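Local atomic coordinates of neutral ceramidase (PDB entry 2ZWS), a protein that hydrolyses the N-acyl linkage of ceramides to give sphingosine and a free fatty acid, and can also run the reaction in reverse. Residues 199-204 / 274-279; 146-151 / 433-438; 225-230 / 235-240; 166-171 / 413-418. All coordinates share one frame; numbering follows the deposited sequence.

Contact 1 adjoins contacts 2 and 3 and reaches the catalytic centre: it holds zinc ligand His204, and the side chain of Val203 is about 6 Å from that of Ser250, the probable nucleophile. Contact 3 is about 14 Å from it between centres, because strands 194-200 and 238-242 are neighbours in one sheet; Ser199 N lies 2.8 Å from Ala240 O, a probable hydrogen bond. Contact 2 is about 15 Å from contact 1, centre to centre, and meets it where Trp200 CG packs 3.6 Å from Val437 CG1. Contact 4 lies farther out, about 21 Å from contact 1 and 34 Å from contact 3 between centres, and touches contact 2 where Phe438 meets Gly417.

Contact 1. Residues 199-204 / 274-279; sequences SWFPVH and LRQFAK. With ZN (zinc ion), chain B.
Gln276 sets CG anti to its own carbonyl carbon (chi1 -66°) and continues straight through chi2 (174°), a reach that carries its amide from helix 265-286 to Phe201 and Val203. Helix 265-286 here packs on the loop that leaves strand 194-200 of the large mixed sheet and runs on to zinc ligand His204. Phe201 and Gln276 cross at about a right angle, with ring and amide planes 53° apart. The amide oxygen OE1 of Gln276 lies near the plane of the Phe201 ring, at its edge, 3.7 Å from CD1; the faintly positive C-H rim of a phenyl ring suits such a neighbour. Val203 comes from the opposite direction, and its CG1 approaches Gln276 OE1 to 3.5 Å. Glutamine fits here because its methylenes can lie in a buried apolar setting while both ends of the amide find partners: OE1 accepts from Lys220, which also bonds the carbonyl of Phe201, and NE2 bonds Asn219. Beyond Val203 comes His204. Its ND1 is hydrogen-bonded to the carbonyl of Leu249, which helps fix the turn of the ring and presents the other nitrogen to the metal shared with His97, Glu411 and Tyr448: His204 NE2 binds zinc at 2.1 Å.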
loop_
_atom_site.group_PDB
_atom_site.type_symbol
_atom_site.label_atom_id
_atom_site.label_comp_id
_atom_site.label_asym_id
_atom_site.label_seq_id
_atom_site.Cartn_x
_atom_site.Cartn_y
_atom_site.Cartn_z
ATOM N N SER A 199 12.199 -5.256 0.830
ATOM C CA SER A 199 12.800 -4.704 -0.405
ATOM C C SER A 199 12.263 -3.285 -0.648
ATOM O O SER A 199 11.047 -3.057 -0.558
ATOM C CB SER A 199 12.436 -5.583 -1.615
ATOM O OG SER A 199 12.505 -4.865 -2.840
ATOM N N TRP A 200 13.155 -2.330 -0.934
ATOM C CA TRP A 200 12.721 -0.969 -1.302
ATOM C C TRP A 200 13.129 -0.712 -2.737
ATOM O O TRP A 200 14.313 -0.823 -3.095
ATOM C CB TRP A 200 13.397 0.105 -0.443
ATOM C CG TRP A 200 12.915 0.179 0.971
ATOM C CD1 TRP A 200 11.882 0.934 1.439
ATOM C CD2 TRP A 200 13.483 -0.484 2.118
ATOM N NE1 TRP A 200 11.747 0.774 2.801
ATOM C CE2 TRP A 200 12.719 -0.083 3.251
ATOM C CE3 TRP A 200 14.572 -1.368 2.306
ATOM C CZ2 TRP A 200 12.995 -0.528 4.549
ATOM C CZ3 TRP A 200 14.840 -1.830 3.620
ATOM C CH2 TRP A 200 14.044 -1.402 4.724
ATOM N N PHE A 201 12.154 -0.377 -3.564
ATOM C CA PHE A 201 12.408 -0.105 -4.983
ATOM C C PHE A 201 11.238 0.728 -5.520
ATOM O O PHE A 201 10.089 0.378 -5.255
ATOM C CB PHE A 201 12.536 -1.405 -5.791
ATOM C CG PHE A 201 12.638 -1.179 -7.266
ATOM C CD1 PHE A 201 11.548 -1.435 -8.088
ATOM C CD2 PHE A 201 13.838 -0.743 -7.850
ATOM C CE1 PHE A 201 11.613 -1.209 -9.465
ATOM C CE2 PHE A 201 13.916 -0.496 -9.245
ATOM C CZ PHE A 201 12.808 -0.747 -10.054
ATOM N N PRO A 202 11.511 1.831 -6.243
ATOM C CA PRO A 202 10.375 2.672 -6.666
ATOM C C PRO A 202 9.773 2.281 -8.003
ATOM O O PRO A 202 10.466 2.275 -9.028
ATOM C CB PRO A 202 10.993 4.078 -6.759
ATOM C CG PRO A 202 12.464 3.793 -7.173
ATOM C CD PRO A 202 12.822 2.399 -6.640
ATOM N N VAL A 203 8.474 1.995 -7.998
ATOM C CA VAL A 203 7.707 1.786 -9.228
ATOM C C VAL A 203 6.230 1.819 -8.856
ATOM O O VAL A 203 5.842 1.137 -7.909
ATOM C CB VAL A 203 8.091 0.450 -9.962
ATOM C CG1 VAL A 203 7.830 -0.822 -9.081
ATOM C CG2 VAL A 203 7.390 0.369 -11.335
ATOM N N HIS A 204 5.435 2.627 -9.560
ATOM C CA HIS A 204 3.988 2.625 -9.301
ATOM C C HIS A 204 3.403 1.215 -9.368
ATOM O O HIS A 204 3.694 0.449 -10.288
ATOM C CB HIS A 204 3.216 3.551 -10.247
ATOM C CG HIS A 204 2.999 4.920 -9.695
ATOM N ND1 HIS A 204 4.019 5.846 -9.574
ATOM C CD2 HIS A 204 1.876 5.522 -9.226
ATOM C CE1 HIS A 204 3.528 6.950 -9.026
ATOM N NE2 HIS A 204 2.235 6.770 -8.798
ATOM N N LEU A 274 7.495 -10.238 -10.647
ATOM C CA LEU A 274 8.616 -11.185 -10.738
ATOM C C LEU A 274 9.947 -10.483 -10.959
ATOM O O LEU A 274 10.966 -10.924 -10.420
ATOM C CB LEU A 274 8.396 -12.213 -11.839
ATOM C CG LEU A 274 7.369 -13.287 -11.489
ATOM C CD1 LEU A 274 7.093 -14.142 -12.716
ATOM C CD2 LEU A 274 7.819 -14.158 -10.324
ATOM N N ARG A 275 9.954 -9.404 -11.742
ATOM C CA ARG A 275 11.207 -8.668 -11.973
ATOM C C ARG A 275 11.755 -8.091 -10.670
ATOM O O ARG A 275 12.953 -8.203 -10.379
ATOM C CB ARG A 275 11.018 -7.575 -13.026
ATOM C CG ARG A 275 10.807 -8.158 -14.414
ATOM C CD ARG A 275 10.543 -7.097 -15.440
ATOM N NE ARG A 275 10.120 -7.732 -16.688
ATOM C CZ ARG A 275 9.843 -7.102 -17.826
ATOM N NH1 ARG A 275 9.944 -5.778 -17.922
ATOM N NH2 ARG A 275 9.444 -7.817 -18.879
ATOM N N GLN A 276 10.849 -7.588 -9.836
ATOM C CA GLN A 276 11.245 -7.046 -8.517
ATOM C C GLN A 276 11.686 -8.158 -7.596
ATOM O O GLN A 276 12.710 -8.043 -6.921
ATOM C CB GLN A 276 10.102 -6.264 -7.867
ATOM C CG GLN A 276 9.775 -4.998 -8.650
ATOM C CD GLN A 276 8.566 -4.315 -8.105
ATOM O OE1 GLN A 276 8.665 -3.587 -7.133
ATOM N NE2 GLN A 276 7.407 -4.567 -8.701
ATOM N N PHE A 277 10.900 -9.232 -7.558
ATOM C CA PHE A 277 11.239 -10.375 -6.735
ATOM C C PHE A 277 12.642 -10.887 -7.069
ATOM O O PHE A 277 13.435 -11.167 -6.161
ATOM C CB PHE A 277 10.258 -11.540 -6.924
ATOM C CG PHE A 277 10.813 -12.823 -6.398
ATOM C CD1 PHE A 277 10.850 -13.060 -5.033
ATOM C CD2 PHE A 277 11.418 -13.728 -7.250
ATOM C CE1 PHE A 277 11.461 -14.229 -4.508
ATOM C CE2 PHE A 277 12.013 -14.887 -6.755
ATOM C CZ PHE A 277 12.052 -15.136 -5.382
ATOM N N ALA A 278 12.939 -11.039 -8.365
ATOM C CA ALA A 278 14.182 -11.710 -8.756
ATOM C C ALA A 278 15.383 -10.913 -8.247
ATOM O O ALA A 278 16.346 -11.475 -7.728
ATOM C CB ALA A 278 14.245 -11.942 -10.241
ATOM N N LYS A 279 15.283 -9.595 -8.341
ATOM C CA LYS A 279 16.363 -8.741 -7.864
ATOM C C LYS A 279 16.491 -8.783 -6.347
ATOM O O LYS A 279 17.620 -8.829 -5.817
ATOM C CB LYS A 279 16.222 -7.299 -8.388
ATOM C CG LYS A 279 17.474 -6.409 -8.137
ATOM C CD LYS A 279 18.654 -6.940 -8.957
ATOM C CE LYS A 279 19.937 -6.162 -8.783
ATOM N NZ LYS A 279 20.826 -6.667 -9.877
HETATM ZN ZN ZN B . 0.998 7.841 -7.463
HETATM O O HOH W 1 -0.972 7.496 -8.152
#

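Contact 2. Residues 146-151 / 433-438; sequences LFYGSG and IRHVVF
His435 lays its imidazole on the ring of Tyr148. CB starts the contact as a CH-pi donor, 4.3 Å from the Tyr148 centroid and over the face. With CG anti to the carbonyl carbon (chi1 -57°), the ring then continues across the same phenol: CG lies 3.5 Å from Tyr148 CE1, and ND1 is 3.6 Å from that carbon. His435 CD2 lies 3.7 Å from both Tyr148 CD1 and CE1, and His435 CE1 also rests on Tyr148 CE1. The result is a face-to-face stack, planes 25° apart, slid so that Tyr148 CE1 sits over the centre of the imidazole, 3.4 Å above its plane. His435 NE2 is hydrogen-bonded to Glu289, which holds the flat ring in its rotation. Histidine thus serves twice, as stacking surface and polar tip. Val437 CG2 meets the CE2 edge of the phenol near the ring plane, 4.2 Å from Tyr148 CE2, while the hydroxyl bonds Ser183. Two sheets meet here: strand 142-152 of the large mixed sheet faces strand 435-439, outermost in a four-stranded one, Leu403 of strand 403-407 touches the side chains of both Tyr148 and His435, and Val436 packs against helix 414-428.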
loop_
_atom_site.group_PDB
_atom_site.type_symbol
_atom_site.label_atom_id
_atom_site.label_comp_id
_atom_site.label_asym_id
_atom_site.label_seq_id
_atom_site.Cartn_x
_atom_site.Cartn_y
_atom_site.Cartn_z
ATOM N N LEU A 146 20.804 -8.984 11.119
ATOM C CA LEU A 146 20.265 -8.158 10.035
ATOM C C LEU A 146 21.349 -7.920 8.994
ATOM O O LEU A 146 22.493 -7.574 9.328
ATOM C CB LEU A 146 19.765 -6.821 10.586
ATOM C CG LEU A 146 18.304 -6.690 11.089
ATOM C CD1 LEU A 146 17.777 -7.869 11.844
ATOM C CD2 LEU A 146 18.117 -5.429 11.926
ATOM N N PHE A 147 20.990 -8.117 7.739
ATOM C CA PHE A 147 21.885 -7.753 6.644
ATOM C C PHE A 147 21.264 -6.751 5.695
ATOM O O PHE A 147 20.039 -6.736 5.507
ATOM C CB PHE A 147 22.349 -8.990 5.869
ATOM C CG PHE A 147 23.205 -9.904 6.677
ATOM C CD1 PHE A 147 24.579 -9.873 6.520
ATOM C CD2 PHE A 147 22.650 -10.757 7.618
ATOM C CE1 PHE A 147 25.396 -10.724 7.295
ATOM C CE2 PHE A 147 23.472 -11.600 8.414
ATOM C CZ PHE A 147 24.838 -11.556 8.244
ATOM N N TYR A 148 22.120 -5.942 5.103
ATOM C CA TYR A 148 21.707 -4.940 4.115
ATOM C C TYR A 148 22.434 -5.195 2.785
ATOM O O TYR A 148 23.621 -5.541 2.775
ATOM C CB TYR A 148 22.045 -3.533 4.621
ATOM C CG TYR A 148 21.799 -2.477 3.577
ATOM C CD1 TYR A 148 22.800 -2.148 2.677
ATOM C CD2 TYR A 148 20.564 -1.834 3.468
ATOM C CE1 TYR A 148 22.586 -1.213 1.701
ATOM C CE2 TYR A 148 20.354 -0.866 2.491
ATOM C CZ TYR A 148 21.370 -0.579 1.629
ATOM O OH TYR A 148 21.187 0.363 0.642
ATOM N N GLY A 149 21.739 -5.000 1.668
ATOM C CA GLY A 149 22.410 -4.995 0.369
ATOM C C GLY A 149 21.644 -4.131 -0.597
ATOM O O GLY A 149 20.492 -3.785 -0.343
ATOM N N SER A 150 22.290 -3.805 -1.712
ATOM C CA SER A 150 21.640 -3.056 -2.767
ATOM C C SER A 150 22.107 -3.540 -4.139
ATOM O O SER A 150 23.146 -4.234 -4.256
ATOM C CB SER A 150 21.883 -1.563 -2.576
ATOM O OG SER A 150 23.226 -1.222 -2.864
ATOM N N GLY A 151 21.309 -3.219 -5.156
ATOM C CA GLY A 151 21.646 -3.565 -6.537
ATOM C C GLY A 151 20.802 -2.774 -7.501
ATOM O O GLY A 151 19.863 -2.092 -7.098
ATOM N N ILE A 433 26.484 6.660 9.753
ATOM C CA ILE A 433 25.496 6.191 8.774
ATOM C C ILE A 433 26.150 6.003 7.408
ATOM O O ILE A 433 26.861 6.889 6.917
ATOM C CB ILE A 433 24.311 7.176 8.651
ATOM C CG1 ILE A 433 23.591 7.345 9.999
ATOM C CG2 ILE A 433 23.340 6.716 7.555
ATOM C CD1 ILE A 433 23.170 6.032 10.663
ATOM N N ARG A 434 25.875 4.864 6.778
ATOM C CA ARG A 434 26.460 4.544 5.478
ATOM C C ARG A 434 25.434 4.339 4.365
ATOM O O ARG A 434 25.782 4.316 3.201
ATOM C CB ARG A 434 27.358 3.299 5.599
ATOM C CG ARG A 434 28.522 3.453 6.622
ATOM C CD ARG A 434 29.539 4.515 6.147
ATOM N NE ARG A 434 30.575 4.842 7.143
ATOM C CZ ARG A 434 30.596 5.942 7.903
ATOM N NH1 ARG A 434 29.634 6.868 7.831
ATOM N NH2 ARG A 434 31.603 6.127 8.754
ATOM N N HIS A 435 24.173 4.159 4.743
ATOM C CA HIS A 435 23.120 3.961 3.750
ATOM C C HIS A 435 21.868 4.672 4.220
ATOM O O HIS A 435 21.487 4.563 5.388
ATOM C CB HIS A 435 22.818 2.473 3.552
ATOM C CG HIS A 435 24.013 1.666 3.149
ATOM N ND1 HIS A 435 24.565 1.729 1.886
ATOM C CD2 HIS A 435 24.768 0.792 3.845
ATOM C CE1 HIS A 435 25.607 0.918 1.821
ATOM N NE2 HIS A 435 25.754 0.340 3.000
ATOM N N VAL A 436 21.263 5.439 3.323
ATOM C CA VAL A 436 20.015 6.140 3.636
ATOM C C VAL A 436 18.945 5.634 2.686
ATOM O O VAL A 436 19.123 5.673 1.482
ATOM C CB VAL A 436 20.190 7.662 3.485
ATOM C CG1 VAL A 436 18.873 8.394 3.718
ATOM C CG2 VAL A 436 21.269 8.168 4.448
ATOM N N VAL A 437 17.879 5.075 3.246
ATOM C CA VAL A 437 16.779 4.556 2.437
ATOM C C VAL A 437 15.591 5.519 2.565
ATOM O O VAL A 437 15.183 5.849 3.678
ATOM C CB VAL A 437 16.340 3.164 2.910
ATOM C CG1 VAL A 437 15.120 2.716 2.117
ATOM C CG2 VAL A 437 17.469 2.171 2.708
ATOM N N PHE A 438 15.066 5.972 1.431
ATOM C CA PHE A 438 13.970 6.921 1.439
ATOM C C PHE A 438 12.669 6.171 1.185
ATOM O O PHE A 438 12.483 5.666 0.101
ATOM C CB PHE A 438 14.215 7.960 0.343
ATOM C CG PHE A 438 13.208 9.061 0.325
ATOM C CD1 PHE A 438 13.447 10.259 0.978
ATOM C CD2 PHE A 438 11.994 8.893 -0.346
ATOM C CE1 PHE A 438 12.493 11.291 0.968
ATOM C CE2 PHE A 438 11.042 9.923 -0.376
ATOM C CZ PHE A 438 11.291 11.120 0.295
#

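Contact 3. Residues 225-230 / 235-240; sequences YHWEHD and SGFVAA
Glu228, Phe237 and Trp227 carry this contact, which closes a beta-alpha-beta crossover: strand 194-200 leads through helix 218-231 into strand 238-242, its parallel neighbour. Helix and strand segments run almost antiparallel, at 170°, their axes 7.6 Å apart. Glu228 has CG anti to its carbonyl carbon and extends beyond it, carrying OE1 across to Ala239 N, from which it accepts a nearly straight bond (168°) of 2.9 Å on the anti lone pair. Salt bridges run from OE1 to Arg43 and from OE2 to Lys11, so the carboxylate would probably remain ionised. Phe237 brings its ring to one face of Trp227, with CE1 3.3 Å above the indole plane and displaced toward the rim. The planes meet obliquely, at 32°, and Phe237 CZ lies 3.4 Å from Trp227 NE1. Ala239 adds its methyl beside the indole, Ala239 CB 3.8 Å from Trp227 CE3; so small a residue lets the broad tryptophan lie close to the strand, while Phe277 of helix 265-286 meets the indole edge-to-face. One water joins the two backbones, donating to Glu228 O at 2.7 Å and accepting a weak bond from Phe237 N at 3.4 Å.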
loop_
_atom_site.group_PDB
_atom_site.type_symbol
_atom_site.label_atom_id
_atom_site.label_comp_id
_atom_site.label_asym_id
_atom_site.label_seq_id
_atom_site.Cartn_x
_atom_site.Cartn_y
_atom_site.Cartn_z
ATOM N N TYR A 225 3.852 -12.193 -2.422
ATOM C CA TYR A 225 3.152 -13.477 -2.445
ATOM C C TYR A 225 4.075 -14.509 -3.082
ATOM O O TYR A 225 4.194 -15.626 -2.568
ATOM C CB TYR A 225 1.899 -13.365 -3.304
ATOM C CG TYR A 225 1.162 -14.667 -3.507
ATOM C CD1 TYR A 225 1.315 -15.402 -4.684
ATOM C CD2 TYR A 225 0.291 -15.161 -2.515
ATOM C CE1 TYR A 225 0.613 -16.602 -4.864
ATOM C CE2 TYR A 225 -0.404 -16.341 -2.702
ATOM C CZ TYR A 225 -0.214 -17.060 -3.867
ATOM O OH TYR A 225 -0.919 -18.236 -4.084
ATOM N N HIS A 226 4.730 -14.168 -4.191
ATOM C CA HIS A 226 5.603 -15.156 -4.820
ATOM C C HIS A 226 6.686 -15.616 -3.823
ATOM O O HIS A 226 6.974 -16.815 -3.703
ATOM C CB HIS A 226 6.217 -14.565 -6.093
ATOM C CG HIS A 226 7.095 -15.525 -6.835
ATOM N ND1 HIS A 226 6.598 -16.643 -7.471
ATOM C CD2 HIS A 226 8.434 -15.536 -7.041
ATOM C CE1 HIS A 226 7.598 -17.301 -8.042
ATOM N NE2 HIS A 226 8.722 -16.643 -7.805
ATOM N N TRP A 227 7.300 -14.677 -3.101
ATOM C CA TRP A 227 8.336 -15.073 -2.132
ATOM C C TRP A 227 7.778 -15.938 -1.000
ATOM O O TRP A 227 8.355 -16.984 -0.657
ATOM C CB TRP A 227 9.037 -13.842 -1.547
ATOM C CG TRP A 227 10.463 -14.098 -1.105
ATOM C CD1 TRP A 227 11.027 -15.301 -0.702
ATOM C CD2 TRP A 227 11.503 -13.113 -0.977
ATOM N NE1 TRP A 227 12.358 -15.102 -0.373
ATOM C CE2 TRP A 227 12.670 -13.779 -0.527
ATOM C CE3 TRP A 227 11.564 -11.732 -1.219
ATOM C CZ2 TRP A 227 13.883 -13.104 -0.317
ATOM C CZ3 TRP A 227 12.776 -11.063 -1.000
ATOM C CH2 TRP A 227 13.912 -11.753 -0.549
ATOM N N GLU A 228 6.688 -15.469 -0.388
ATOM C CA GLU A 228 6.104 -16.149 0.772
ATOM C C GLU A 228 5.477 -17.506 0.439
ATOM O O GLU A 228 5.636 -18.480 1.206
ATOM C CB GLU A 228 5.044 -15.263 1.415
ATOM C CG GLU A 228 5.625 -13.991 2.013
ATOM C CD GLU A 228 4.588 -12.931 2.394
ATOM O OE1 GLU A 228 5.001 -11.959 3.090
ATOM O OE2 GLU A 228 3.395 -13.053 2.001
ATOM N N HIS A 229 4.777 -17.562 -0.689
ATOM C CA HIS A 229 3.954 -18.718 -1.057
ATOM C C HIS A 229 4.671 -19.674 -2.005
ATOM O O HIS A 229 4.532 -20.884 -1.860
ATOM C CB HIS A 229 2.647 -18.236 -1.687
ATOM C CG HIS A 229 1.694 -19.327 -2.072
ATOM N ND1 HIS A 229 1.712 -19.914 -3.318
ATOM C CD2 HIS A 229 0.677 -19.912 -1.395
ATOM C CE1 HIS A 229 0.753 -20.824 -3.395
ATOM N NE2 HIS A 229 0.108 -20.841 -2.242
ATOM N N ASP A 230 5.400 -19.149 -2.989
ATOM C CA ASP A 230 5.978 -20.020 -4.032
ATOM C C ASP A 230 7.454 -20.362 -3.779
ATOM O O ASP A 230 7.937 -21.389 -4.267
ATOM C CB ASP A 230 5.855 -19.381 -5.439
ATOM C CG ASP A 230 4.409 -19.041 -5.846
ATOM O OD1 ASP A 230 4.268 -18.073 -6.640
ATOM O OD2 ASP A 230 3.443 -19.721 -5.399
ATOM N N SER A 235 8.373 -21.518 6.979
ATOM C CA SER A 235 7.223 -20.771 7.530
ATOM C C SER A 235 7.575 -20.094 8.867
ATOM O O SER A 235 8.391 -20.620 9.642
ATOM C CB SER A 235 6.012 -21.699 7.689
ATOM O OG SER A 235 6.304 -22.782 8.552
ATOM N N GLY A 236 7.000 -18.922 9.149
ATOM C CA GLY A 236 6.183 -18.155 8.208
ATOM C C GLY A 236 6.971 -16.961 7.672
ATOM O O GLY A 236 7.189 -15.955 8.374
ATOM N N PHE A 237 7.394 -17.082 6.420
ATOM C CA PHE A 237 8.207 -16.056 5.784
ATOM C C PHE A 237 7.363 -14.809 5.582
ATOM O O PHE A 237 6.182 -14.901 5.182
ATOM C CB PHE A 237 8.689 -16.549 4.432
ATOM C CG PHE A 237 9.834 -15.771 3.907
ATOM C CD1 PHE A 237 9.664 -14.757 2.956
ATOM C CD2 PHE A 237 11.114 -16.040 4.381
ATOM C CE1 PHE A 237 10.761 -14.016 2.496
ATOM C CE2 PHE A 237 12.197 -15.326 3.916
ATOM C CZ PHE A 237 12.033 -14.318 2.968
ATOM N N VAL A 238 7.964 -13.647 5.866
ATOM C CA VAL A 238 7.320 -12.370 5.543
ATOM C C VAL A 238 8.238 -11.558 4.661
ATOM O O VAL A 238 9.374 -11.238 5.041
ATOM C CB VAL A 238 6.925 -11.579 6.805
ATOM C CG1 VAL A 238 6.223 -10.255 6.428
ATOM C CG2 VAL A 238 6.016 -12.445 7.718
ATOM N N ALA A 239 7.733 -11.235 3.478
ATOM C CA ALA A 239 8.458 -10.406 2.499
ATOM C C ALA A 239 7.642 -9.170 2.182
ATOM O O ALA A 239 6.538 -9.270 1.664
ATOM C CB ALA A 239 8.685 -11.163 1.213
ATOM N N ALA A 240 8.193 -8.012 2.516
ATOM C CA ALA A 240 7.564 -6.724 2.150
ATOM C C ALA A 240 8.289 -6.121 0.933
ATOM O O ALA A 240 9.502 -6.068 0.892
ATOM C CB ALA A 240 7.602 -5.734 3.328
HETATM O O HOH W 2 6.483 -18.974 3.742
#

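Contact 4. Residues 166-171 / 413-418; sequences LKNPDI and TVMAGV
Met415 on the first turn of helix 414-428 meets three residues of the 166-171 loop, two running against it and one crossing it. Asn168 slides past it in the opposite direction, so the amide lies alongside the first methylenes, with Asn168 ND2 3.5 Å from Met415 CG. Ile171 crosses the thioether chain at about a right angle; Ile171 CG2 touches Met415 CG at 3.9 Å and lies near Met415 SD. Asp170 approaches the end of the methionine side chain from the opposite direction. Folding at chi2 (-40°) and chi3 (-59°) turns the terminal methyl toward that residue, Met415 CE lying 3.3 Å from Asp170 O and 3.8 Å from Asp170 OD2. An unbranched, flexible side chain suits this spot, since it can bend to follow a loop without helix or strand. The loop's polar groups are held from elsewhere: Asn168 OD1 bonds Thr451, its ND2 bonds His165 O and Glu454, and Asp170 OD2 forms a salt bridge with Arg419 one turn along the same helix. Thr413 is the N-cap of the helix, its OG1 accepting from Ala416 N at 3.3 Å (149°). Glu454 of helix 452-457 also bonds Thr413 OG1, and so ties the cap to Asn168. Across the contact the chemistry is thus dispersion, aided perhaps by the slight positive character of a methyl on sulfur facing a carbonyl oxygen, while directional bonds and charge pairing are supplied around it, by Thr451, His165 O and Glu454 for Asn168 and by Arg419 for Asp170.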
loop_
_atom_site.group_PDB
_atom_site.type_symbol
_atom_site.label_atom_id
_atom_site.label_comp_id
_atom_site.label_asym_id
_atom_site.label_seq_id
_atom_site.Cartn_x
_atom_site.Cartn_y
_atom_site.Cartn_z
ATOM N N LEU A 166 14.262 15.788 -16.932
ATOM C CA LEU A 166 15.394 16.326 -17.682
ATOM C C LEU A 166 15.640 17.800 -17.422
ATOM O O LEU A 166 16.664 18.334 -17.880
ATOM C CB LEU A 166 15.204 16.061 -19.176
ATOM C CG LEU A 166 15.166 14.581 -19.563
ATOM C CD1 LEU A 166 14.769 14.421 -21.040
ATOM C CD2 LEU A 166 16.478 13.886 -19.281
ATOM N N LYS A 167 14.724 18.474 -16.724
ATOM C CA LYS A 167 14.950 19.875 -16.362
ATOM C C LYS A 167 15.899 20.010 -15.172
ATOM O O LYS A 167 16.358 21.109 -14.873
ATOM C CB LYS A 167 13.642 20.614 -16.057
ATOM C CG LYS A 167 12.588 20.647 -17.170
ATOM C CD LYS A 167 13.086 21.344 -18.424
ATOM C CE LYS A 167 11.915 21.705 -19.328
ATOM N NZ LYS A 167 12.354 21.979 -20.726
ATOM N N ASN A 168 16.173 18.910 -14.459
ATOM C CA ASN A 168 17.112 18.949 -13.337
ATOM C C ASN A 168 18.551 19.025 -13.838
ATOM O O ASN A 168 18.910 18.316 -14.772
ATOM C CB ASN A 168 16.950 17.715 -12.453
ATOM C CG ASN A 168 15.580 17.652 -11.786
ATOM O OD1 ASN A 168 15.215 18.523 -10.993
ATOM N ND2 ASN A 168 14.813 16.625 -12.132
ATOM N N PRO A 169 19.377 19.887 -13.216
ATOM C CA PRO A 169 20.780 20.013 -13.645
ATOM C C PRO A 169 21.689 18.910 -13.106
ATOM O O PRO A 169 22.862 18.840 -13.480
ATOM C CB PRO A 169 21.204 21.349 -13.030
ATOM C CG PRO A 169 20.375 21.484 -11.818
ATOM C CD PRO A 169 19.049 20.811 -12.117
ATOM N N ASP A 170 21.153 18.057 -12.236
ATOM C CA ASP A 170 21.956 17.134 -11.443
ATOM C C ASP A 170 21.541 15.661 -11.592
ATOM O O ASP A 170 21.372 14.960 -10.589
ATOM C CB ASP A 170 21.887 17.552 -9.960
ATOM C CG ASP A 170 20.455 17.431 -9.360
ATOM O OD1 ASP A 170 19.450 17.619 -10.084
ATOM O OD2 ASP A 170 20.348 17.169 -8.141
ATOM N N ILE A 171 21.421 15.171 -12.822
ATOM C CA ILE A 171 20.874 13.822 -13.031
ATOM C C ILE A 171 21.872 12.729 -13.416
ATOM O O ILE A 171 21.475 11.714 -13.983
ATOM C CB ILE A 171 19.670 13.809 -14.009
ATOM C CG1 ILE A 171 20.092 14.180 -15.443
ATOM C CG2 ILE A 171 18.581 14.724 -13.513
ATOM C CD1 ILE A 171 19.039 13.869 -16.500
ATOM N N THR A 413 9.293 12.413 -6.580
ATOM C CA THR A 413 9.915 12.016 -7.831
ATOM C C THR A 413 11.332 11.556 -7.556
ATOM O O THR A 413 11.867 11.786 -6.473
ATOM C CB THR A 413 10.039 13.186 -8.780
ATOM O OG1 THR A 413 10.803 14.223 -8.139
ATOM C CG2 THR A 413 8.664 13.695 -9.186
ATOM N N VAL A 414 11.939 10.905 -8.547
ATOM C CA VAL A 414 13.304 10.368 -8.380
ATOM C C VAL A 414 14.239 11.446 -7.792
ATOM O O VAL A 414 14.853 11.232 -6.749
ATOM C CB VAL A 414 13.868 9.811 -9.718
ATOM C CG1 VAL A 414 15.384 9.472 -9.607
ATOM C CG2 VAL A 414 13.059 8.584 -10.172
ATOM N N MET A 415 14.349 12.606 -8.451
ATOM C CA MET A 415 15.322 13.598 -7.996
ATOM C C MET A 415 14.889 14.270 -6.699
ATOM O O MET A 415 15.744 14.700 -5.895
ATOM C CB MET A 415 15.616 14.650 -9.080
ATOM C CG MET A 415 16.362 14.119 -10.308
ATOM S SD MET A 415 17.682 12.913 -9.931
ATOM C CE MET A 415 18.812 13.818 -8.841
ATOM N N ALA A 416 13.579 14.356 -6.452
ATOM C CA ALA A 416 13.139 14.957 -5.179
ATOM C C ALA A 416 13.612 14.081 -4.011
ATOM O O ALA A 416 14.107 14.588 -2.992
ATOM C CB ALA A 416 11.632 15.184 -5.161
ATOM N N GLY A 417 13.506 12.773 -4.190
ATOM C CA GLY A 417 13.948 11.828 -3.160
ATOM C C GLY A 417 15.460 11.710 -3.089
ATOM O O GLY A 417 16.062 11.715 -1.995
ATOM N N VAL A 418 16.089 11.611 -4.263
ATOM C CA VAL A 418 17.552 11.509 -4.321
ATOM C C VAL A 418 18.238 12.715 -3.662
ATOM O O VAL A 418 19.204 12.553 -2.930
ATOM C CB VAL A 418 18.080 11.291 -5.768
ATOM C CG1 VAL A 418 19.608 11.417 -5.807
ATOM C CG2 VAL A 418 17.652 9.924 -6.265
#